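Local coordinates for prolyl-tRNA synthetase (Naegleria fowleri, PDB 6UYH), which probably charges tRNA with proline in an ATP-dependent reaction, as expected of a class II aminoacyl-tRNA synthetase, and binds the inhibitor halofuginone together with an ATP analogue, at residues A[77-82]-A[100-105]; A[277-282]-A[289-294]; A[427-430]-A[435-438]; A[190-195]-A[201-206]. All blocks are in the same frame, centred on the assembly; numbering follows the deposited sequence.

Contact 1 of 4, residues A[77-82]-A[100-105]; sequences PLFVTK and AWVTKS
Between Phe79 and Lys82, the two residues of 77-82 that reach across to 100-105, Thr81 OG1 is gripped twice: it caps Ala84 N at the start of helix 82-85 and is hydrogen-bonded to Asp40 OD2 of the second subunit. Strands 79-81 and 100-105 are the outer strands, within this chain, of an antiparallel sheet with strand 108-116 between them, so they meet through side chains alone. Their nearest CA atoms, Phe79 CA and Val102 CA, stay 8.9 Å apart. Phe79 bridges that gap: its CE1 lies 3.9 Å from Val102 CG2, the two side chains crossing at about a right angle, while the ring also packs on Ile114 and Leu116 of the central strand. On its far side strand 100-105 pairs antiparallel with the second subunit, which carries the sheet across the dimer interface, and Trp101 there makes a cation-pi contact with Lys104 of that subunit. Holding CG anti to its carbonyl carbon (chi1 -72°), Trp101 sends its six-membered ring to the first turn of helix 82-85. Lys82 CA sits at the indole edge, in its plane, and Lys82 CB approaches obliquely, 3.7 Å from Trp101 CH2.

Contact 2 of 4, residues A[277-282]-A[289-294]; sequences GVMIMV and MVLPPR. With EDO (1,2-ethanediol), chain Q.
Ile280 on a helix and Met289 on an irregular chain bring the two backbones to their nearest approach, 6.9 Å between Ile280 CA and Met289 CA. Segment 277-282 is regular helix, as the 2.9 Å bond from Met281 N to Gly277 O attests. Segment 289-294 forms no regular helix or strand; Met289 to Pro292 run extended, and backbone hydrogen bonds of Met289 with Leu352 and of Leu291 with Gly354 hold them to the end of helix 343-353 and the residue after it. The spacing leaves the junction to side chains, and it is buried and sulfur-rich. Met279 leaves the helix toward the other segment with its CG anti to the backbone N (chi1 -178°). Its SD comes to 3.7 Å from Pro292 CD, and its CG lies 3.9 Å from Pro292 CG, so thioether and pyrrolidine ring meet along two atoms each. A bend at chi3 (72°) then carries Met279 CE to 4.2 Å from Leu291 CD2. Beside this pair, Met289 SD lies 3.7 Å from Ile280 CG1 in one of two deposited conformers, so this detail is less certain. Farther on, Arg294 is salt-bridged to Asp399, and its NE donates to O1 of a 1,2-ethanediol (3.1 Å). Helix 274-283 follows strand 261-272 and begins with Arg274 of the nucleotide pocket, consistent with motif 3 of class II synthetases; the contact packs that helix against the chain leading toward the anticodon-binding domain.

Contact 3 of 4, residues A[427-430]-A[435-438]; sequences IKAL and MCLI
Ala429 and Cys436 point their CB atoms at one another across a helix and the strand that follows it, and this pair is the centre of the contact. From the strand, Cys436 turns SG anti to its own carbonyl carbon (chi1 -56°), which lays the sulfur against the helix surface, 3.8 Å from Ala429 CB. The same SG lies 4.0 Å from Leu430 N, a distance of packing rather than of hydrogen bonding, so the thiol rests on both the methyl group and the adjoining backbone. A methyl group is all the helix places here, with Ala429 CA and Cys436 CA 6.9 Å apart. Leu430 CA and Met435 CA approach to 6.5 Å where the short connection joins the segments. Leu430 flanks the sulfur and runs on toward Ser454 of helix 444-457 and Arg511. The flanking strand residues Met435 and Leu437 face the opposite way, onto Ile417 and Leu508, as alternation along a strand requires. Ser432 OG and Asn434 ND2, from the connection, both hydrogen-bond to Ala429 O near the end of the helix. Strands 417-419 and 435-440 are parallel neighbours joined through helix 423-431; the Ala429-Cys436 packing lies between the helix and second strand of this beta-alpha-beta unit in the C-terminal domain of prolyl-tRNA synthetases.

Contact 4 of 4, residues A[190-195]-A[201-206]; sequences LYKRVY and VPVIKG
Lys192 comes first along the helix, its aliphatic stem lying across Val203: Lys192 CG is 3.5 Å from Val203 CG2, the side chains crossing at about a right angle. Lys192 CB also lies 3.9 Å from Lys205 CE; chi2, off the staggered positions at -94°, turns the rest of the lysine from the strand. The two ammonium nitrogens, Lys192 NZ and Lys205 NZ, stay 6.0 Å apart. Glu189 forms a salt bridge with Lys205 and a long, weak ion pair with Lys192, which probably eases the like charges. One turn on, Tyr195 makes three contacts. Its CB lies 3.5 Å from Val203 CG1, so the two methyls of Val203 divide between Lys192 and Tyr195. The ring, carried on a CG anti to the carbonyl carbon (chi1 -85°), runs alongside Val201, with Tyr195 CD2 3.9 Å from Val201 CB. The backbone adds a 2.8 Å hydrogen bond from Val201 N to Tyr195 O, nearly straight at 176°, although the donor stands well above the carbonyl plane. At the far end of the ring, Tyr195 OH is hydrogen-bonded to Gly236 O. Gly236 lines the nucleotide pocket and the Tyr195 side chain is about 5 Å from the ATP analogue, placing this helix-turn-strand junction of the class II catalytic core in the second shell of the ATP site.

How the contacts relate
Contacts 2 and 4 form one continuous body of packing: their centres are 15 Å apart, and Val278 CG1 meets Val201 CG1 at 3.8 Å. Contact 4 and the helix of contact 2 belong to the class II core, yet the Met279 side chain is about 13 Å from the ATP analogue, farther than Tyr195 of contact 4. Contact 3 comes to about 4 Å from contact 4 by nearest atoms without touching it; strands 474-479 and 505-512 lie between strand 204-207 of contact 4 and strand 435-440 of contact 3. Contact 1 stands apart, about 18 Å from contact 4 at the nearest atoms, on the halofuginone side: the Trp101 side chain is about 8 Å from that inhibitor, Tyr195 about 12 Å.

Contact 1 of 4, residues A[77-82]-A[100-105]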
# COMPACT_ATOMS: atom_id res chain seq x y z
N PRO A 77 10.32 -4.05 7.68
CA PRO A 77 10.29 -5.35 6.99
C PRO A 77 9.20 -6.30 7.46
O PRO A 77 8.67 -6.23 8.58
CB PRO A 77 11.68 -5.93 7.29
CG PRO A 77 12.55 -4.72 7.49
CD PRO A 77 11.65 -3.79 8.27
N LEU A 78 8.89 -7.25 6.57
CA LEU A 78 7.96 -8.34 6.84
C LEU A 78 8.57 -9.37 7.79
O LEU A 78 7.84 -10.03 8.52
CB LEU A 78 7.59 -9.04 5.51
CG LEU A 78 6.84 -10.37 5.57
CD1 LEU A 78 5.41 -10.17 6.06
CD2 LEU A 78 6.85 -11.03 4.19
N PHE A 79 9.88 -9.52 7.76
CA PHE A 79 10.55 -10.57 8.52
C PHE A 79 11.01 -10.04 9.86
O PHE A 79 11.42 -8.88 9.98
CB PHE A 79 11.75 -11.11 7.76
CG PHE A 79 11.40 -11.80 6.48
CD1 PHE A 79 10.52 -12.87 6.48
CD2 PHE A 79 11.94 -11.38 5.28
CE1 PHE A 79 10.18 -13.52 5.29
CE2 PHE A 79 11.61 -12.01 4.09
CZ PHE A 79 10.74 -13.08 4.10
N VAL A 80 10.98 -10.91 10.86
CA VAL A 80 11.47 -10.57 12.19
C VAL A 80 12.23 -11.77 12.74
O VAL A 80 11.84 -12.92 12.53
CB VAL A 80 10.30 -10.13 13.12
CG1 VAL A 80 9.23 -11.23 13.26
CG2 VAL A 80 10.83 -9.70 14.50
N THR A 81 13.34 -11.49 13.42
CA THR A 81 14.13 -12.58 13.99
C THR A 81 13.47 -13.15 15.24
O THR A 81 12.66 -12.50 15.91
CB THR A 81 15.56 -12.14 14.35
OG1 THR A 81 15.52 -11.06 15.30
CG2 THR A 81 16.34 -11.71 13.09
N LYS A 82 13.83 -14.40 15.54
CA LYS A 82 13.42 -15.01 16.80
C LYS A 82 13.91 -14.18 17.98
O LYS A 82 13.16 -13.93 18.93
CB LYS A 82 13.96 -16.44 16.87
CG LYS A 82 13.35 -17.29 17.99
CD LYS A 82 13.85 -18.73 17.94
CE LYS A 82 15.35 -18.82 18.10
NZ LYS A 82 15.81 -20.24 18.26
N ALA A 100 4.00 -17.54 12.20
CA ALA A 100 4.37 -18.30 11.01
C ALA A 100 5.88 -18.19 10.77
O ALA A 100 6.43 -17.08 10.81
CB ALA A 100 3.61 -17.78 9.78
N TRP A 101 6.54 -19.33 10.54
CA TRP A 101 7.99 -19.39 10.45
C TRP A 101 8.45 -19.78 9.05
O TRP A 101 8.04 -20.82 8.52
CB TRP A 101 8.56 -20.38 11.46
CG TRP A 101 8.46 -19.88 12.85
CD1 TRP A 101 7.48 -20.14 13.75
CD2 TRP A 101 9.38 -18.99 13.50
NE1 TRP A 101 7.73 -19.48 14.93
CE2 TRP A 101 8.89 -18.76 14.80
CE3 TRP A 101 10.58 -18.38 13.10
CZ2 TRP A 101 9.55 -17.95 15.72
CZ3 TRP A 101 11.23 -17.56 14.02
CH2 TRP A 101 10.71 -17.36 15.31
N VAL A 102 9.35 -18.98 8.49
CA VAL A 102 10.06 -19.33 7.27
C VAL A 102 11.26 -20.19 7.67
O VAL A 102 12.09 -19.75 8.48
CB VAL A 102 10.52 -18.08 6.51
CG1 VAL A 102 11.36 -18.48 5.29
CG2 VAL A 102 9.33 -17.24 6.10
N THR A 103 11.34 -21.41 7.14
CA THR A 103 12.42 -22.30 7.54
C THR A 103 13.21 -22.88 6.38
O THR A 103 14.17 -23.62 6.61
CB THR A 103 11.90 -23.46 8.39
OG1 THR A 103 11.24 -24.41 7.54
CG2 THR A 103 10.91 -22.96 9.45
N LYS A 104 12.83 -22.60 5.14
CA LYS A 104 13.51 -23.19 4.00
C LYS A 104 13.57 -22.18 2.86
O LYS A 104 12.69 -21.34 2.71
CB LYS A 104 12.80 -24.47 3.50
CG LYS A 104 12.68 -25.59 4.52
CD LYS A 104 12.15 -26.88 3.90
CE LYS A 104 13.18 -27.52 2.99
NZ LYS A 104 12.88 -28.96 2.74
N SER A 105 14.64 -22.28 2.07
CA SER A 105 14.73 -21.61 0.79
C SER A 105 15.02 -22.69 -0.24
O SER A 105 15.91 -23.51 -0.04
CB SER A 105 15.83 -20.53 0.78
OG SER A 105 17.11 -21.12 0.90

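Contact 2 of 4, residues A[277-282]-A[289-294]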
# COMPACT_ATOMS: atom_id res chain seq x y z
N GLY A 277 -15.63 -6.20 6.73
CA GLY A 277 -16.58 -7.21 7.17
C GLY A 277 -17.70 -6.63 8.01
O GLY A 277 -18.87 -6.98 7.84
N VAL A 278 -17.35 -5.72 8.93
CA VAL A 278 -18.37 -5.07 9.75
C VAL A 278 -19.34 -4.32 8.86
O VAL A 278 -20.57 -4.44 9.00
CB VAL A 278 -17.71 -4.13 10.77
CG1 VAL A 278 -18.78 -3.37 11.55
CG2 VAL A 278 -16.85 -4.93 11.74
N MET A 279 -18.80 -3.55 7.91
CA MET A 279 -19.63 -2.78 6.98
C MET A 279 -20.65 -3.67 6.28
O MET A 279 -21.84 -3.34 6.21
CB MET A 279 -18.72 -2.10 5.94
CG MET A 279 -19.46 -1.21 4.94
SD MET A 279 -18.36 -0.76 3.56
CE MET A 279 -18.23 -2.31 2.67
N ILE A 280 -20.20 -4.82 5.79
CA ILE A 280 -21.07 -5.72 5.04
C ILE A 280 -22.09 -6.38 5.97
O ILE A 280 -23.28 -6.46 5.65
CB ILE A 280 -20.23 -6.76 4.29
CG1 ILE A 280 -19.34 -6.05 3.26
CG2 ILE A 280 -21.14 -7.82 3.67
CD1 ILE A 280 -18.33 -6.98 2.60
N MET A 281 -21.64 -6.89 7.13
CA MET A 281 -22.57 -7.55 8.03
C MET A 281 -23.63 -6.59 8.56
O MET A 281 -24.77 -7.01 8.82
CB MET A 281 -21.83 -8.20 9.21
CG MET A 281 -21.04 -9.43 8.82
SD MET A 281 -20.15 -10.11 10.25
CE MET A 281 -19.40 -11.55 9.49
N VAL A 282 -23.27 -5.32 8.76
CA VAL A 282 -24.24 -4.35 9.27
C VAL A 282 -25.24 -3.97 8.18
O VAL A 282 -26.46 -4.00 8.40
CB VAL A 282 -23.52 -3.11 9.85
CG1 VAL A 282 -24.53 -2.01 10.18
CG2 VAL A 282 -22.72 -3.48 11.10
N MET A 289 -25.13 -6.47 -1.62
CA MET A 289 -24.34 -5.43 -1.00
C MET A 289 -25.13 -4.12 -0.89
O MET A 289 -25.96 -3.81 -1.74
CB MET A 289 -23.07 -5.21 -1.82
CG MET A 289 -22.06 -4.26 -1.21
SD MET A 289 -21.24 -4.95 0.23
CE MET A 289 -20.38 -6.35 -0.49
N VAL A 290 -24.85 -3.35 0.16
CA VAL A 290 -25.38 -1.99 0.31
C VAL A 290 -24.20 -1.10 0.70
O VAL A 290 -23.74 -1.15 1.85
CB VAL A 290 -26.51 -1.89 1.35
CG1 VAL A 290 -27.05 -0.46 1.41
CG2 VAL A 290 -27.65 -2.85 1.01
N LEU A 291 -23.70 -0.30 -0.26
CA LEU A 291 -22.44 0.42 -0.02
C LEU A 291 -22.70 1.81 0.54
O LEU A 291 -23.44 2.59 -0.08
CB LEU A 291 -21.63 0.54 -1.31
CG LEU A 291 -21.08 -0.78 -1.86
CD1 LEU A 291 -20.68 -0.65 -3.33
CD2 LEU A 291 -19.91 -1.23 -1.00
N PRO A 292 -22.09 2.18 1.66
CA PRO A 292 -22.10 3.58 2.09
C PRO A 292 -21.51 4.45 1.00
O PRO A 292 -20.46 4.10 0.44
CB PRO A 292 -21.21 3.58 3.35
CG PRO A 292 -21.11 2.14 3.77
CD PRO A 292 -21.20 1.35 2.49
N PRO A 293 -22.17 5.55 0.64
CA PRO A 293 -21.74 6.32 -0.54
C PRO A 293 -20.27 6.74 -0.55
O PRO A 293 -19.66 6.81 -1.62
CB PRO A 293 -22.68 7.54 -0.51
CG PRO A 293 -23.93 7.00 0.12
CD PRO A 293 -23.49 5.98 1.14
N ARG A 294 -19.67 7.03 0.61
CA ARG A 294 -18.31 7.54 0.60
C ARG A 294 -17.26 6.47 0.33
O ARG A 294 -16.09 6.82 0.08
CB ARG A 294 -18.03 8.27 1.92
CG ARG A 294 -18.78 9.60 1.99
CD ARG A 294 -19.06 10.08 3.41
NE ARG A 294 -20.21 10.98 3.44
CZ ARG A 294 -20.76 11.46 4.56
NH1 ARG A 294 -20.25 11.12 5.74
NH2 ARG A 294 -21.81 12.27 4.49
C1 EDO Q . -20.97 11.53 -0.48
O1 EDO Q . -20.74 12.33 0.68
C2 EDO Q . -21.50 12.43 -1.59
O2 EDO Q . -20.68 13.59 -1.69

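Contact 3 of 4, residues A[427-430]-A[435-438]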
# COMPACT_ATOMS: atom_id res chain seq x y z
N ILE A 427 -28.41 -13.40 31.51
CA ILE A 427 -28.40 -14.55 30.61
C ILE A 427 -29.59 -14.49 29.66
O ILE A 427 -29.49 -14.93 28.51
CB ILE A 427 -28.36 -15.87 31.41
CG1 ILE A 427 -28.12 -17.05 30.47
CG2 ILE A 427 -29.63 -16.07 32.23
CD1 ILE A 427 -26.81 -16.97 29.72
N LYS A 428 -30.71 -13.94 30.12
CA LYS A 428 -31.88 -13.81 29.26
C LYS A 428 -31.59 -12.88 28.09
O LYS A 428 -31.89 -13.20 26.93
CB LYS A 428 -33.07 -13.29 30.08
CG LYS A 428 -34.30 -12.92 29.26
CD LYS A 428 -35.30 -12.15 30.12
CE LYS A 428 -36.37 -11.47 29.28
NZ LYS A 428 -37.46 -12.41 28.93
N ALA A 429 -31.01 -11.71 28.38
CA ALA A 429 -30.70 -10.74 27.33
C ALA A 429 -29.63 -11.27 26.39
O ALA A 429 -29.70 -11.06 25.18
CB ALA A 429 -30.28 -9.42 27.97
N LEU A 430 -28.64 -11.98 26.93
CA LEU A 430 -27.60 -12.58 26.10
C LEU A 430 -28.20 -13.57 25.11
O LEU A 430 -27.88 -13.55 23.91
CB LEU A 430 -26.57 -13.26 27.00
CG LEU A 430 -25.21 -13.57 26.42
CD1 LEU A 430 -24.45 -12.26 26.15
CD2 LEU A 430 -24.46 -14.48 27.37
N MET A 435 -26.45 -7.01 23.72
CA MET A 435 -25.32 -6.66 24.56
C MET A 435 -25.86 -6.20 25.91
O MET A 435 -26.96 -5.66 26.00
CB MET A 435 -24.48 -5.56 23.93
CG MET A 435 -24.00 -5.92 22.55
SD MET A 435 -22.79 -4.72 21.95
CE MET A 435 -23.88 -3.42 21.38
N CYS A 436 -25.07 -6.44 26.96
CA CYS A 436 -25.52 -6.26 28.33
C CYS A 436 -24.60 -5.31 29.08
O CYS A 436 -23.38 -5.48 29.05
CB CYS A 436 -25.56 -7.60 29.07
SG CYS A 436 -26.57 -8.84 28.24
N LEU A 437 -25.19 -4.34 29.77
CA LEU A 437 -24.45 -3.48 30.68
C LEU A 437 -24.58 -4.06 32.07
O LEU A 437 -25.70 -4.21 32.58
CB LEU A 437 -24.98 -2.04 30.64
CG LEU A 437 -24.55 -1.10 29.53
CD1 LEU A 437 -25.47 0.13 29.54
CD2 LEU A 437 -23.10 -0.69 29.69
N ILE A 438 -23.45 -4.43 32.67
CA ILE A 438 -23.50 -5.09 33.98
C ILE A 438 -22.74 -4.26 35.01
O ILE A 438 -21.78 -3.55 34.66
CB ILE A 438 -22.94 -6.52 33.91
CG1 ILE A 438 -21.44 -6.52 33.60
CG2 ILE A 438 -23.70 -7.34 32.89
CD1 ILE A 438 -20.76 -7.85 33.91

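Contact 4 of 4, residues A[190-195]-A[201-206]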
# COMPACT_ATOMS: atom_id res chain seq x y z
N LEU A 190 -10.52 9.19 15.62
CA LEU A 190 -10.38 8.98 14.18
C LEU A 190 -10.95 7.63 13.76
O LEU A 190 -11.54 7.51 12.69
CB LEU A 190 -8.92 9.10 13.74
CG LEU A 190 -8.30 10.49 13.73
CD1 LEU A 190 -6.90 10.41 13.13
CD2 LEU A 190 -9.17 11.47 12.94
N TYR A 191 -10.77 6.60 14.60
CA TYR A 191 -11.38 5.32 14.29
C TYR A 191 -12.90 5.42 14.33
O TYR A 191 -13.59 4.83 13.48
CB TYR A 191 -10.90 4.24 15.27
CG TYR A 191 -9.45 3.86 15.11
CD1 TYR A 191 -8.75 4.14 13.94
CD2 TYR A 191 -8.78 3.19 16.14
CE1 TYR A 191 -7.42 3.78 13.81
CE2 TYR A 191 -7.47 2.83 16.01
CZ TYR A 191 -6.79 3.12 14.85
OH TYR A 191 -5.47 2.73 14.75
N LYS A 192 -13.45 6.15 15.30
CA LYS A 192 -14.89 6.39 15.30
C LYS A 192 -15.32 7.08 14.00
O LYS A 192 -16.34 6.73 13.41
CB LYS A 192 -15.28 7.22 16.52
CG LYS A 192 -16.73 7.72 16.55
CD LYS A 192 -16.82 9.12 15.98
CE LYS A 192 -18.03 9.88 16.49
NZ LYS A 192 -17.92 11.30 16.04
N ARG A 193 -14.54 8.06 13.54
CA ARG A 193 -14.91 8.76 12.31
C ARG A 193 -14.82 7.86 11.08
O ARG A 193 -15.64 7.98 10.16
CB ARG A 193 -14.03 10.00 12.12
CG ARG A 193 -14.24 11.03 13.23
CD ARG A 193 -13.41 12.28 12.97
NE ARG A 193 -13.81 12.90 11.71
CZ ARG A 193 -13.03 13.70 10.99
NH1 ARG A 193 -11.80 13.99 11.41
NH2 ARG A 193 -13.47 14.20 9.85
N VAL A 194 -13.83 6.96 11.02
CA VAL A 194 -13.79 6.01 9.91
C VAL A 194 -15.08 5.20 9.87
O VAL A 194 -15.74 5.11 8.83
CB VAL A 194 -12.56 5.08 10.02
CG1 VAL A 194 -12.69 3.92 8.98
CG2 VAL A 194 -11.25 5.85 9.80
N TYR A 195 -15.45 4.59 10.99
CA TYR A 195 -16.64 3.76 10.99
C TYR A 195 -17.89 4.59 10.69
O TYR A 195 -18.69 4.22 9.82
CB TYR A 195 -16.78 3.04 12.33
CG TYR A 195 -16.00 1.77 12.37
CD1 TYR A 195 -14.80 1.67 13.08
CD2 TYR A 195 -16.44 0.64 11.67
CE1 TYR A 195 -14.08 0.48 13.11
CE2 TYR A 195 -15.73 -0.54 11.69
CZ TYR A 195 -14.56 -0.62 12.41
OH TYR A 195 -13.87 -1.82 12.42
N VAL A 201 -21.24 3.01 10.15
CA VAL A 201 -21.35 2.01 11.22
C VAL A 201 -21.20 2.72 12.56
O VAL A 201 -20.19 3.39 12.79
CB VAL A 201 -20.30 0.90 11.08
CG1 VAL A 201 -20.29 0.04 12.35
CG2 VAL A 201 -20.57 0.04 9.85
N PRO A 202 -22.15 2.58 13.48
CA PRO A 202 -22.01 3.24 14.79
C PRO A 202 -21.07 2.47 15.70
O PRO A 202 -20.92 1.25 15.59
CB PRO A 202 -23.45 3.22 15.33
CG PRO A 202 -24.03 1.96 14.77
CD PRO A 202 -23.42 1.85 13.36
N VAL A 203 -20.42 3.20 16.61
CA VAL A 203 -19.43 2.61 17.50
C VAL A 203 -19.71 3.02 18.93
O VAL A 203 -20.42 3.99 19.21
CB VAL A 203 -17.97 3.01 17.14
CG1 VAL A 203 -17.63 2.70 15.70
CG2 VAL A 203 -17.71 4.46 17.46
N ILE A 204 -19.12 2.26 19.85
CA ILE A 204 -19.09 2.60 21.27
C ILE A 204 -17.63 2.62 21.70
O ILE A 204 -16.92 1.61 21.54
CB ILE A 204 -19.87 1.59 22.12
CG1 ILE A 204 -21.35 1.57 21.72
CG2 ILE A 204 -19.75 1.97 23.60
CD1 ILE A 204 -22.11 0.43 22.34
N LYS A 205 -17.18 3.74 22.24
CA LYS A 205 -15.82 3.86 22.74
C LYS A 205 -15.73 3.34 24.16
O LYS A 205 -16.58 3.64 24.99
CB LYS A 205 -15.37 5.33 22.73
CG LYS A 205 -15.17 5.95 21.37
CD LYS A 205 -14.89 7.44 21.57
CE LYS A 205 -14.54 8.13 20.25
NZ LYS A 205 -14.36 9.60 20.50
N GLY A 206 -14.66 2.61 24.46
CA GLY A 206 -14.48 2.16 25.82
C GLY A 206 -13.05 1.72 26.04
O GLY A 206 -12.23 1.69 25.12